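Local coordinates for protein DNA-3-methyladenine glycosidase II, putative (Deinococcus radiodurans, PDB 2YG9) that belongs to the helix-hairpin-helix (HhH-GPD) superfamily of base excision DNA repair proteins and has an all-helical fold, at residues Ala134-Gln139 against Phe165-Pro170. Numbering follows the deposited sequence.
Sequences AHLSGQ and FALARP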
loop_
_atom_site.group_PDB
_atom_site.type_symbol
_atom_site.label_atom_id
_atom_site.label_comp_id
_atom_site.label_asym_id
_atom_site.label_seq_id
_atom_site.Cartn_x
_atom_site.Cartn_y
_atom_site.Cartn_z
ATOM N N ALA A 134 14.200 -9.229 1.069
ATOM C CA ALA A 134 15.344 -8.468 1.571
ATOM C C ALA A 134 15.962 -7.524 0.521
ATOM O O ALA A 134 16.699 -6.569 0.869
ATOM C CB ALA A 134 16.402 -9.418 2.130
ATOM N N HIS A 135 15.670 -7.779 -0.755
ATOM C CA HIS A 135 16.273 -7.014 -1.861
ATOM C C HIS A 135 15.252 -6.468 -2.871
ATOM O O HIS A 135 15.411 -6.647 -4.079
ATOM C CB HIS A 135 17.343 -7.876 -2.554
ATOM C CG HIS A 135 18.392 -8.347 -1.606
ATOM N ND1 HIS A 135 18.235 -9.480 -0.832
ATOM C CD2 HIS A 135 19.559 -7.779 -1.214
ATOM C CE1 HIS A 135 19.286 -9.614 -0.038
ATOM N NE2 HIS A 135 20.107 -8.598 -0.257
ATOM N N LEU A 136 14.220 -5.778 -2.375
ATOM C CA LEU A 136 13.187 -5.180 -3.265
ATOM C C LEU A 136 13.585 -3.808 -3.789
ATOM O O LEU A 136 13.103 -3.361 -4.847
ATOM C CB LEU A 136 11.839 -5.063 -2.549
ATOM C CG LEU A 136 11.184 -6.397 -2.112
ATOM C CD1 LEU A 136 10.046 -6.151 -1.162
ATOM C CD2 LEU A 136 10.732 -7.243 -3.309
ATOM N N SER A 137 14.488 -3.158 -3.052
ATOM C CA SER A 137 14.845 -1.758 -3.285
ATOM C C SER A 137 15.224 -1.488 -4.695
ATOM O O SER A 137 15.076 -0.363 -5.155
ATOM C CB SER A 137 16.055 -1.336 -2.427
ATOM O OG SER A 137 15.595 -0.687 -1.274
ATOM N N GLY A 138 15.790 -2.494 -5.345
ATOM C CA GLY A 138 16.268 -2.352 -6.708
ATOM C C GLY A 138 15.295 -2.792 -7.778
ATOM O O GLY A 138 15.560 -2.587 -8.953
ATOM N N GLN A 139 14.155 -3.367 -7.387
ATOM C CA GLN A 139 13.178 -3.882 -8.359
ATOM C C GLN A 139 12.188 -2.809 -8.808
ATOM O O GLN A 139 11.624 -2.119 -7.968
ATOM C CB GLN A 139 12.408 -5.045 -7.752
ATOM C CG GLN A 139 13.286 -6.220 -7.330
ATOM C CD GLN A 139 13.330 -7.296 -8.389
ATOM O OE1 GLN A 139 14.272 -7.361 -9.200
ATOM N NE2 GLN A 139 12.285 -8.130 -8.422
ATOM N N PHE A 165 2.427 2.222 0.731
ATOM C CA PHE A 165 2.470 2.390 2.150
ATOM C C PHE A 165 3.612 1.664 2.853
ATOM O O PHE A 165 4.123 2.210 3.829
ATOM C CB PHE A 165 1.153 2.034 2.813
ATOM C CG PHE A 165 0.053 2.980 2.502
ATOM C CD1 PHE A 165 -0.011 4.224 3.129
ATOM C CD2 PHE A 165 -0.913 2.654 1.580
ATOM C CE1 PHE A 165 -1.060 5.104 2.854
ATOM C CE2 PHE A 165 -1.954 3.525 1.314
ATOM C CZ PHE A 165 -2.011 4.750 1.930
ATOM N N ALA A 166 4.009 0.475 2.419
ATOM C CA ALA A 166 5.093 -0.251 3.150
ATOM C C ALA A 166 6.461 0.156 2.624
ATOM O O ALA A 166 7.375 0.532 3.392
ATOM C CB ALA A 166 4.920 -1.784 3.068
ATOM N N LEU A 167 6.600 0.126 1.314
ATOM C CA LEU A 167 7.872 0.385 0.682
ATOM C C LEU A 167 8.067 1.889 0.447
ATOM O O LEU A 167 9.163 2.296 0.083
ATOM C CB LEU A 167 7.997 -0.401 -0.630
ATOM C CG LEU A 167 7.780 -1.920 -0.533
ATOM C CD1 LEU A 167 8.155 -2.641 -1.811
ATOM C CD2 LEU A 167 8.476 -2.512 0.709
ATOM N N ALA A 168 7.022 2.693 0.695
ATOM C CA ALA A 168 7.065 4.171 0.457
ATOM C C ALA A 168 7.528 4.581 -0.941
ATOM O O ALA A 168 8.178 5.622 -1.153
ATOM C CB ALA A 168 7.896 4.866 1.544
ATOM N N ARG A 169 7.134 3.801 -1.932
ATOM C CA ARG A 169 7.421 4.189 -3.291
ATOM C C ARG A 169 6.591 5.397 -3.684
ATOM O O ARG A 169 5.428 5.474 -3.310
ATOM C CB ARG A 169 7.185 3.046 -4.215
ATOM C CG ARG A 169 7.995 1.874 -3.829
ATOM C CD ARG A 169 8.590 1.271 -4.968
ATOM N NE ARG A 169 9.542 0.201 -4.616
ATOM C CZ ARG A 169 10.037 -0.651 -5.516
ATOM N NH1 ARG A 169 9.610 -0.601 -6.773
ATOM N NH2 ARG A 169 10.905 -1.584 -5.152
ATOM N N PRO A 170 7.210 6.370 -4.384
ATOM C CA PRO A 170 6.578 7.676 -4.641
ATOM C C PRO A 170 5.630 7.827 -5.837
ATOM O O PRO A 170 4.974 8.877 -5.967
ATOM C CB PRO A 170 7.782 8.560 -4.872
ATOM C CG PRO A 170 8.700 7.671 -5.637
ATOM C CD PRO A 170 8.582 6.339 -4.938
#
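Arg169 sets the end of its guanidinium group against the carbonyl oxygen of Gln139, gripping that one atom with two nitrogens. NH1 donates to Gln139 O over 2.8 Å and NH2 to the same oxygen over 3.0 Å; N-H...O angles of 141° and 134° show both bonds bent. Both nitrogens lie in the carbonyl plane, whereas the oxygen is tilted somewhat out of the guanidinium plane. With CG anti to the carbonyl carbon, the arginine chain bends at chi2 and then runs extended through chi3 (173°), carrying the guanidinium to the turn. NH2 also comes within 2.8 Å of Leu136 O, whose peptide carbon meets the edge of the guanidinium in plane. Gln139 N donates to Leu136 O (2.7 Å), closing the type I beta turn from Leu136 to Gln139. A salt bridge from NH1 to Asp141 gives the buried charge a second partner and probably helps fix the group's rotation. Beside this polar grip, Leu136 and Leu167 cross at about a right angle, CD1 to CD1 at 4.0 Å, and both touch Pro61 at the start of helix 61-71. The contact thus ties the loop entering helix 141-149 to the chain leaving helix 156-166, a pair consistent with the family's helix-hairpin-helix.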